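Local structure of alcohol oxidase (Myceliophthora thermophila, 6F74) at residues Gly430-Ile435 with Gln504-Val509; Phe498-Gly503 with Ala528-Leu533; Pro549-Ala554 with Gly583-Ile588. The protein is a VAO-type flavoprotein that carries FAD and probably works as an oxidase. All coordinates share one frame; numbering follows the deposited sequence.

Helix 512-533 and the seven-stranded antiparallel sheet beside it tie the first two contacts together. Interaction 1 lies next to where strands 435-440 and 498-503 pair. Interaction 2 packs the same strand 498-503 on the helix. Their centres are 19 Å apart, and they touch where Ile435 CB meets Ser502 O at 3.8 Å. Interaction 3 follows later in the chain and is 20 Å from interaction 2, centre to centre. It meets interaction 2 through Lys531 NZ, 3.8 Å from Glu550 CB. The side chain of Thr432 is about 12 Å from the flavin cofactor, and that of Ala584 about 10 Å.

Interaction 1: residues Gly430-Ile435 with Gln504-Val509; sequences GSTSII and QGIPKV
Thr432 O accepts a hydrogen bond from water 1 at 2.7 Å, and the same water accepts one from Ile506 N at 3.1 Å. Water 2 makes a second bridge. It donates to Gln504 O at 2.7 Å and accepts from Ile434 N. Between Ile434 and Gln504 there is also a direct bond, from Gln504 N to Ile434 O at 3.1 Å, with an N-H...O angle of 154°. These pairs continue the antiparallel register of strands 435-440 and 498-503, in which the backbones of Ser502 and Thr436 are hydrogen-bonded. Beyond the strand ends the backbones diverge. The CA atoms of Ile434 and Gln504 are 5.9 Å apart, those of Thr432 and Ile506 7.2 Å, and waters bridge the gap. Apolar side chains fill the other part of the contact. Ile434 and Ile506 cross at about a right angle, with Ile434 CD1 against Ile506 CG2 at 3.8 Å. The first torsion of Ile506, 45°, sets CG1 between its backbone N and carbonyl carbon. Its CD1 then reaches both Ile434 CD1 and Thr432 CB, the latter at 4.1 Å. Ile434 also packs on Gln519 and Val522 of helix 512-533. The hydroxyl of Thr432 bonds to Pro101 O, while the amide of Gln504 leads away from the contact and its OE1 bonds to Lys526 NZ.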
loop_
_atom_site.group_PDB
_atom_site.type_symbol
_atom_site.label_atom_id
_atom_site.label_comp_id
_atom_site.label_asym_id
_atom_site.label_seq_id
_atom_site.Cartn_x
_atom_site.Cartn_y
_atom_site.Cartn_z
ATOM N N GLY A 430 8.514 5.657 -8.638
ATOM C CA GLY A 430 9.359 6.837 -8.524
ATOM C C GLY A 430 8.683 8.203 -8.588
ATOM O O GLY A 430 9.376 9.267 -8.569
ATOM N N SER A 431 7.347 8.211 -8.655
ATOM C CA SER A 431 6.593 9.458 -8.520
ATOM C C SER A 431 5.846 9.547 -7.193
ATOM O O SER A 431 5.514 8.512 -6.569
ATOM C CB SER A 431 5.603 9.628 -9.666
ATOM O OG SER A 431 6.291 9.774 -10.862
ATOM N N THR A 432 5.565 10.776 -6.786
ATOM C CA THR A 432 4.713 11.051 -5.634
ATOM C C THR A 432 3.282 10.568 -5.903
ATOM O O THR A 432 2.728 10.750 -6.990
ATOM C CB THR A 432 4.710 12.562 -5.270
ATOM O OG1 THR A 432 6.035 12.974 -4.956
ATOM C CG2 THR A 432 3.837 12.855 -4.045
ATOM N N SER A 433 2.688 9.954 -4.887
ATOM C CA SER A 433 1.306 9.475 -4.966
ATOM C C SER A 433 0.390 10.519 -4.359
ATOM O O SER A 433 0.632 10.971 -3.232
ATOM C CB SER A 433 1.152 8.160 -4.206
ATOM O OG SER A 433 -0.113 7.629 -4.520
ATOM N N ILE A 434 -0.599 10.932 -5.140
ATOM C CA ILE A 434 -1.681 11.817 -4.674
ATOM C C ILE A 434 -2.975 11.194 -5.169
ATOM O O ILE A 434 -3.424 11.436 -6.283
ATOM C CB ILE A 434 -1.549 13.280 -5.171
ATOM C CG1 ILE A 434 -0.102 13.763 -4.977
ATOM C CG2 ILE A 434 -2.563 14.158 -4.424
ATOM C CD1 ILE A 434 0.126 15.213 -5.328
ATOM N N ILE A 435 -3.528 10.325 -4.322
ATOM C CA ILE A 435 -4.725 9.574 -4.636
ATOM C C ILE A 435 -5.729 9.672 -3.505
ATOM O O ILE A 435 -5.398 10.083 -2.367
ATOM C CB ILE A 435 -4.404 8.083 -4.938
ATOM C CG1 ILE A 435 -3.773 7.396 -3.716
ATOM C CG2 ILE A 435 -3.483 7.978 -6.154
ATOM C CD1 ILE A 435 -3.580 5.883 -3.822
ATOM N N GLN A 504 -4.026 12.005 -9.297
ATOM C CA GLN A 504 -3.288 12.775 -10.305
ATOM C C GLN A 504 -1.845 12.879 -9.871
ATOM O O GLN A 504 -1.534 12.802 -8.689
ATOM C CB GLN A 504 -3.813 14.219 -10.439
ATOM C CG GLN A 504 -5.305 14.332 -10.408
ATOM C CD GLN A 504 -5.812 15.759 -10.636
ATOM O OE1 GLN A 504 -6.970 16.045 -10.364
ATOM N NE2 GLN A 504 -4.942 16.658 -11.109
ATOM N N GLY A 505 -0.969 13.122 -10.838
ATOM C CA GLY A 505 0.450 13.367 -10.598
ATOM C C GLY A 505 0.801 14.843 -10.495
ATOM O O GLY A 505 -0.004 15.713 -10.860
ATOM N N ILE A 506 2.014 15.100 -10.014
ATOM C CA ILE A 506 2.620 16.411 -9.998
ATOM C C ILE A 506 3.962 16.285 -10.715
ATOM O O ILE A 506 4.556 15.192 -10.724
ATOM C CB ILE A 506 2.872 16.976 -8.574
ATOM C CG1 ILE A 506 3.502 15.922 -7.635
ATOM C CG2 ILE A 506 1.570 17.460 -7.987
ATOM C CD1 ILE A 506 3.851 16.404 -6.234
ATOM N N PRO A 507 4.450 17.388 -11.299
ATOM C CA PRO A 507 5.806 17.375 -11.852
ATOM C C PRO A 507 6.830 16.862 -10.850
ATOM O O PRO A 507 6.642 16.975 -9.629
ATOM C CB PRO A 507 6.082 18.873 -12.184
ATOM C CG PRO A 507 4.727 19.494 -12.316
ATOM C CD PRO A 507 3.865 18.746 -11.327
ATOM N N LYS A 508 7.898 16.284 -11.372
ATOM C CA LYS A 508 8.977 15.735 -10.544
ATOM C C LYS A 508 9.558 16.827 -9.632
ATOM O O LYS A 508 9.775 16.600 -8.441
ATOM C CB LYS A 508 10.053 15.164 -11.480
ATOM C CG LYS A 508 11.261 14.546 -10.813
ATOM C CD LYS A 508 12.212 14.025 -11.882
ATOM C CE LYS A 508 13.003 15.143 -12.558
ATOM N NZ LYS A 508 13.896 14.566 -13.593
ATOM N N VAL A 509 9.804 18.012 -10.203
ATOM C CA VAL A 509 10.156 19.203 -9.429
ATOM C C VAL A 509 8.901 20.072 -9.331
ATOM O O VAL A 509 8.574 20.817 -10.243
ATOM C CB VAL A 509 11.338 19.995 -10.027
ATOM C CG1 VAL A 509 11.738 21.144 -9.085
ATOM C CG2 VAL A 509 12.539 19.087 -10.239
HETATM O O HOH W 1 3.384 12.591 -8.911
HETATM O O HOH W 2 -0.719 10.277 -8.052
#

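Interaction 2: residues Phe498-Gly503 with Ala528-Leu533; sequences FVMISG and AALKKL
Met500 lays its thioether end against two leucines of helix 512-533. Its CE methyl meets Leu530 CD2 at 3.7 Å. This is a helix packed on a face of an antiparallel beta-sheet of seven strands, in a region that probably corresponds to the substrate-binding domain of VAO-type oxidases. Met500 SD sits 4.0 Å from Leu530 CD2 and 4.1 Å from Leu533 CD2, so the sulfur touches a methyl of each leucine. The two leucines are one helical turn apart and point to the sheet together. Met500 and Leu530 meet at a slant, whereas Met500 and Leu533 cross at about a right angle. The methionine chain runs out extended at chi2 and then bends at chi3, 74°, which brings CE alongside Leu530 CD2. All three residues are buried, and the side chains that meet are apolar. Further out, backbone bonds hold strand 498-503 between strands 435-440 and 467-472, among them one from Met500 to Arg438, and the Met500 side chain also touches Ile440. Helix 448-458 closes in on the same leucines, with Val458 on Leu530 and Ala454 on Leu533. Ser502 also points to the helix, and its OG is hydrogen-bonded to Asn468 OD1. The other methyl of the nearer leucine faces the strand backbone: Leu530 CD1 lies 4.1 Å from Met500 O.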
loop_
_atom_site.group_PDB
_atom_site.type_symbol
_atom_site.label_atom_id
_atom_site.label_comp_id
_atom_site.label_asym_id
_atom_site.label_seq_id
_atom_site.Cartn_x
_atom_site.Cartn_y
_atom_site.Cartn_z
ATOM N N PHE A 498 -15.760 -3.706 -3.800
ATOM C CA PHE A 498 -14.662 -3.096 -4.509
ATOM C C PHE A 498 -14.318 -1.706 -3.998
ATOM O O PHE A 498 -15.058 -1.107 -3.232
ATOM C CB PHE A 498 -14.938 -3.074 -6.018
ATOM C CG PHE A 498 -16.003 -2.106 -6.459
ATOM C CD1 PHE A 498 -17.337 -2.504 -6.529
ATOM C CD2 PHE A 498 -15.675 -0.827 -6.892
ATOM C CE1 PHE A 498 -18.312 -1.626 -6.958
ATOM C CE2 PHE A 498 -16.652 0.045 -7.341
ATOM C CZ PHE A 498 -17.970 -0.346 -7.370
ATOM N N VAL A 499 -13.146 -1.238 -4.421
ATOM C CA VAL A 499 -12.632 0.077 -4.098
ATOM C C VAL A 499 -12.440 0.861 -5.387
ATOM O O VAL A 499 -12.026 0.311 -6.400
ATOM C CB VAL A 499 -11.299 -0.015 -3.345
ATOM C CG1 VAL A 499 -10.839 1.370 -2.893
ATOM C CG2 VAL A 499 -11.445 -0.946 -2.138
ATOM N N MET A 500 -12.775 2.149 -5.343
ATOM C CA MET A 500 -12.409 3.090 -6.415
ATOM C C MET A 500 -11.260 3.926 -5.906
ATOM O O MET A 500 -11.307 4.435 -4.773
ATOM C CB MET A 500 -13.576 3.993 -6.800
ATOM C CG MET A 500 -14.726 3.236 -7.443
ATOM S SD MET A 500 -16.263 4.133 -7.635
ATOM C CE MET A 500 -15.907 5.246 -8.975
ATOM N N ILE A 501 -10.208 4.014 -6.711
ATOM C CA ILE A 501 -9.081 4.903 -6.470
ATOM C C ILE A 501 -9.003 5.889 -7.634
ATOM O O ILE A 501 -9.091 5.501 -8.793
ATOM C CB ILE A 501 -7.778 4.113 -6.367
ATOM C CG1 ILE A 501 -7.879 3.171 -5.172
ATOM C CG2 ILE A 501 -6.579 5.033 -6.223
ATOM C CD1 ILE A 501 -6.665 2.322 -4.898
ATOM N N SER A 502 -8.877 7.167 -7.312
ATOM C CA SER A 502 -8.730 8.226 -8.319
ATOM C C SER A 502 -7.575 9.113 -7.893
ATOM O O SER A 502 -7.444 9.434 -6.730
ATOM C CB SER A 502 -10.019 9.023 -8.446
ATOM O OG SER A 502 -9.951 9.984 -9.494
ATOM N N GLY A 503 -6.722 9.507 -8.823
ATOM C CA GLY A 503 -5.532 10.309 -8.448
ATOM C C GLY A 503 -4.995 11.134 -9.607
ATOM O O GLY A 503 -5.447 10.987 -10.741
ATOM N N ALA A 528 -14.319 13.967 -2.712
ATOM C CA ALA A 528 -15.650 14.466 -2.377
ATOM C C ALA A 528 -16.761 13.838 -3.204
ATOM O O ALA A 528 -17.851 13.596 -2.683
ATOM C CB ALA A 528 -15.703 15.991 -2.531
ATOM N N ALA A 529 -16.498 13.610 -4.488
ATOM C CA ALA A 529 -17.469 12.966 -5.361
ATOM C C ALA A 529 -17.634 11.514 -4.929
ATOM O O ALA A 529 -18.756 10.997 -4.890
ATOM C CB ALA A 529 -17.010 13.021 -6.796
ATOM N N LEU A 530 -16.511 10.864 -4.606
ATOM C CA LEU A 530 -16.548 9.463 -4.189
ATOM C C LEU A 530 -17.284 9.283 -2.876
ATOM O O LEU A 530 -18.005 8.287 -2.709
ATOM C CB LEU A 530 -15.146 8.881 -4.085
ATOM C CG LEU A 530 -14.379 8.675 -5.387
ATOM C CD1 LEU A 530 -12.978 8.149 -5.111
ATOM C CD2 LEU A 530 -15.131 7.761 -6.366
ATOM N N LYS A 531 -17.113 10.240 -1.956
ATOM C CA LYS A 531 -17.832 10.238 -0.683
ATOM C C LYS A 531 -19.293 10.453 -0.858
ATOM O O LYS A 531 -20.089 9.784 -0.194
ATOM C CB LYS A 531 -17.261 11.280 0.303
ATOM C CG LYS A 531 -15.949 10.831 0.904
ATOM C CD LYS A 531 -15.457 11.654 2.083
ATOM C CE LYS A 531 -14.048 11.203 2.459
ATOM N NZ LYS A 531 -13.425 11.896 3.637
ATOM N N LYS A 532 -19.664 11.385 -1.744
ATOM C CA LYS A 532 -21.069 11.609 -2.071
ATOM C C LYS A 532 -21.720 10.374 -2.668
ATOM O O LYS A 532 -22.871 10.063 -2.346
ATOM C CB LYS A 532 -21.231 12.792 -3.027
ATOM C CG LYS A 532 -22.697 13.135 -3.333
ATOM C CD LYS A 532 -22.810 14.457 -4.090
ATOM C CE LYS A 532 -24.234 14.735 -4.486
ATOM N NZ LYS A 532 -24.272 15.706 -5.611
ATOM N N LEU A 533 -21.008 9.680 -3.549
ATOM C CA LEU A 533 -21.476 8.397 -4.067
ATOM C C LEU A 533 -21.667 7.346 -2.980
ATOM O O LEU A 533 -22.727 6.717 -2.924
ATOM C CB LEU A 533 -20.496 7.847 -5.080
ATOM C CG LEU A 533 -20.851 6.499 -5.728
ATOM C CD1 LEU A 533 -22.172 6.586 -6.479
ATOM C CD2 LEU A 533 -19.693 6.105 -6.641
#

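Interaction 3: residues Pro549-Ala554 with Gly583-Ile588; sequences PEYIDA and GAEDFI
Glu585 offers a face of its carboxylate to the end of Ile552. The CD1 methyl of Ile552 stands over that face, 3.9 Å from Glu585 CD and about equally far from both carboxylate oxygens. The two side chains cross at about a right angle. Glu585 CG lies between its backbone N and carbonyl carbon (chi1 68°), and a bend at chi2 folds the carboxylate back to meet the isoleucine. Tyr551 comes in beside Ile552, with Tyr551 OH 4.1 Å from Glu585 OE1. That is too long for a hydrogen bond. The ring and carboxylate planes are 77° apart, close to perpendicular. Ile552 CG1 lies 3.6 Å above the plane of the Tyr551 ring, offset toward the rim. The carboxylate finds a polar partner outside the contact: Glu585 OE2 is hydrogen-bonded to Tyr560 OH, which also bonds to Gly583 N. With an alanine in place of Glu585, the Tyr560 hydroxyl would probably lose its carboxylate partner and the Ile552 methyl the flat group that faces it. Tyr551 OH also comes to 4.4 Å from Ala584 CB. The contact thus sets the first turn of helix 551-556, within the berberine-like family region, against the short 3-10 turn 584-586 that leads into the C-terminal hairpin of strands 587-588 and 596-597.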
loop_
_atom_site.group_PDB
_atom_site.type_symbol
_atom_site.label_atom_id
_atom_site.label_comp_id
_atom_site.label_asym_id
_atom_site.label_seq_id
_atom_site.Cartn_x
_atom_site.Cartn_y
_atom_site.Cartn_z
ATOM N N PRO A 549 -8.890 15.849 5.674
ATOM C CA PRO A 549 -9.250 16.243 7.042
ATOM C C PRO A 549 -10.027 15.181 7.818
ATOM O O PRO A 549 -9.988 15.164 9.052
ATOM C CB PRO A 549 -10.179 17.453 6.836
ATOM C CG PRO A 549 -9.785 18.027 5.510
ATOM C CD PRO A 549 -9.322 16.847 4.683
ATOM N N GLU A 550 -10.791 14.358 7.108
ATOM C CA GLU A 550 -11.563 13.300 7.752
ATOM C C GLU A 550 -10.915 11.937 7.644
ATOM O O GLU A 550 -11.618 10.926 7.733
ATOM C CB GLU A 550 -12.962 13.262 7.142
ATOM C CG GLU A 550 -13.733 14.573 7.217
ATOM C CD GLU A 550 -13.995 15.052 8.621
ATOM O OE1 GLU A 550 -14.029 14.204 9.564
ATOM O OE2 GLU A 550 -14.141 16.302 8.789
ATOM N N TYR A 551 -9.593 11.897 7.455
ATOM C CA TYR A 551 -8.862 10.632 7.257
ATOM C C TYR A 551 -9.073 9.621 8.352
ATOM O O TYR A 551 -9.026 8.451 8.074
ATOM C CB TYR A 551 -7.343 10.825 7.069
ATOM C CG TYR A 551 -6.568 11.046 8.354
ATOM C CD1 TYR A 551 -6.115 9.956 9.144
ATOM C CD2 TYR A 551 -6.288 12.322 8.796
ATOM C CE1 TYR A 551 -5.421 10.169 10.342
ATOM C CE2 TYR A 551 -5.574 12.545 9.981
ATOM C CZ TYR A 551 -5.163 11.478 10.754
ATOM O OH TYR A 551 -4.509 11.714 11.932
ATOM N N ILE A 552 -9.282 10.051 9.598
ATOM C CA ILE A 552 -9.447 9.098 10.718
ATOM C C ILE A 552 -10.649 8.187 10.419
ATOM O O ILE A 552 -10.578 6.937 10.494
ATOM C CB ILE A 552 -9.609 9.842 12.083
ATOM C CG1 ILE A 552 -8.251 10.347 12.540
ATOM C CG2 ILE A 552 -10.256 8.939 13.145
ATOM C CD1 ILE A 552 -8.198 11.225 13.797
ATOM N N ASP A 553 -11.744 8.843 10.096
ATOM C CA ASP A 553 -12.997 8.185 9.695
ATOM C C ASP A 553 -12.815 7.276 8.491
ATOM O O ASP A 553 -13.192 6.091 8.503
ATOM C CB ASP A 553 -14.031 9.261 9.338
ATOM C CG ASP A 553 -15.360 8.988 9.905
ATOM O OD1 ASP A 553 -15.993 7.983 9.529
ATOM O OD2 ASP A 553 -15.783 9.803 10.738
ATOM N N ALA A 554 -12.214 7.839 7.450
ATOM C CA ALA A 554 -11.953 7.125 6.197
ATOM C C ALA A 554 -11.120 5.866 6.443
ATOM O O ALA A 554 -11.501 4.781 6.030
ATOM C CB ALA A 554 -11.241 8.038 5.225
ATOM N N GLY A 583 -3.513 7.638 16.509
ATOM C CA GLY A 583 -2.928 8.475 17.557
ATOM C C GLY A 583 -2.066 9.631 17.109
ATOM O O GLY A 583 -1.642 10.404 17.951
ATOM N N ALA A 584 -1.838 9.766 15.798
ATOM C CA ALA A 584 -0.921 10.771 15.261
ATOM C C ALA A 584 -1.379 12.201 15.493
ATOM O O ALA A 584 -0.562 13.114 15.514
ATOM C CB ALA A 584 -0.691 10.525 13.765
ATOM N N GLU A 585 -2.680 12.386 15.692
ATOM C CA GLU A 585 -3.252 13.691 16.011
ATOM C C GLU A 585 -2.812 14.278 17.349
ATOM O O GLU A 585 -3.071 15.464 17.614
ATOM C CB GLU A 585 -4.793 13.628 15.965
ATOM C CG GLU A 585 -5.464 12.789 17.059
ATOM C CD GLU A 585 -5.630 11.317 16.725
ATOM O OE1 GLU A 585 -4.892 10.736 15.846
ATOM O OE2 GLU A 585 -6.529 10.735 17.378
ATOM N N ASP A 586 -2.198 13.473 18.223
ATOM C CA ASP A 586 -1.642 14.001 19.455
ATOM C C ASP A 586 -0.279 14.640 19.273
ATOM O O ASP A 586 0.269 15.212 20.244
ATOM C CB ASP A 586 -1.591 12.916 20.541
ATOM C CG ASP A 586 -2.955 12.597 21.080
ATOM O OD1 ASP A 586 -3.884 13.417 20.873
ATOM O OD2 ASP A 586 -3.125 11.510 21.662
ATOM N N PHE A 587 0.266 14.562 18.059
ATOM C CA PHE A 587 1.529 15.187 17.690
ATOM C C PHE A 587 1.382 16.148 16.506
ATOM O O PHE A 587 0.386 16.113 15.766
ATOM C CB PHE A 587 2.535 14.116 17.328
ATOM C CG PHE A 587 3.161 13.442 18.507
ATOM C CD1 PHE A 587 2.469 12.589 19.299
ATOM C CD2 PHE A 587 4.507 13.659 18.800
ATOM C CE1 PHE A 587 3.089 11.970 20.377
ATOM C CE2 PHE A 587 5.133 13.040 19.848
ATOM C CZ PHE A 587 4.437 12.214 20.633
ATOM N N ILE A 588 2.396 16.992 16.334
ATOM C CA ILE A 588 2.551 17.837 15.161
ATOM C C ILE A 588 3.841 17.439 14.460
ATOM O O ILE A 588 4.925 17.560 15.038
ATOM C CB ILE A 588 2.594 19.340 15.536
ATOM C CG1 ILE A 588 1.321 19.732 16.283
ATOM C CG2 ILE A 588 2.753 20.220 14.272
ATOM C CD1 ILE A 588 1.381 21.111 16.923
#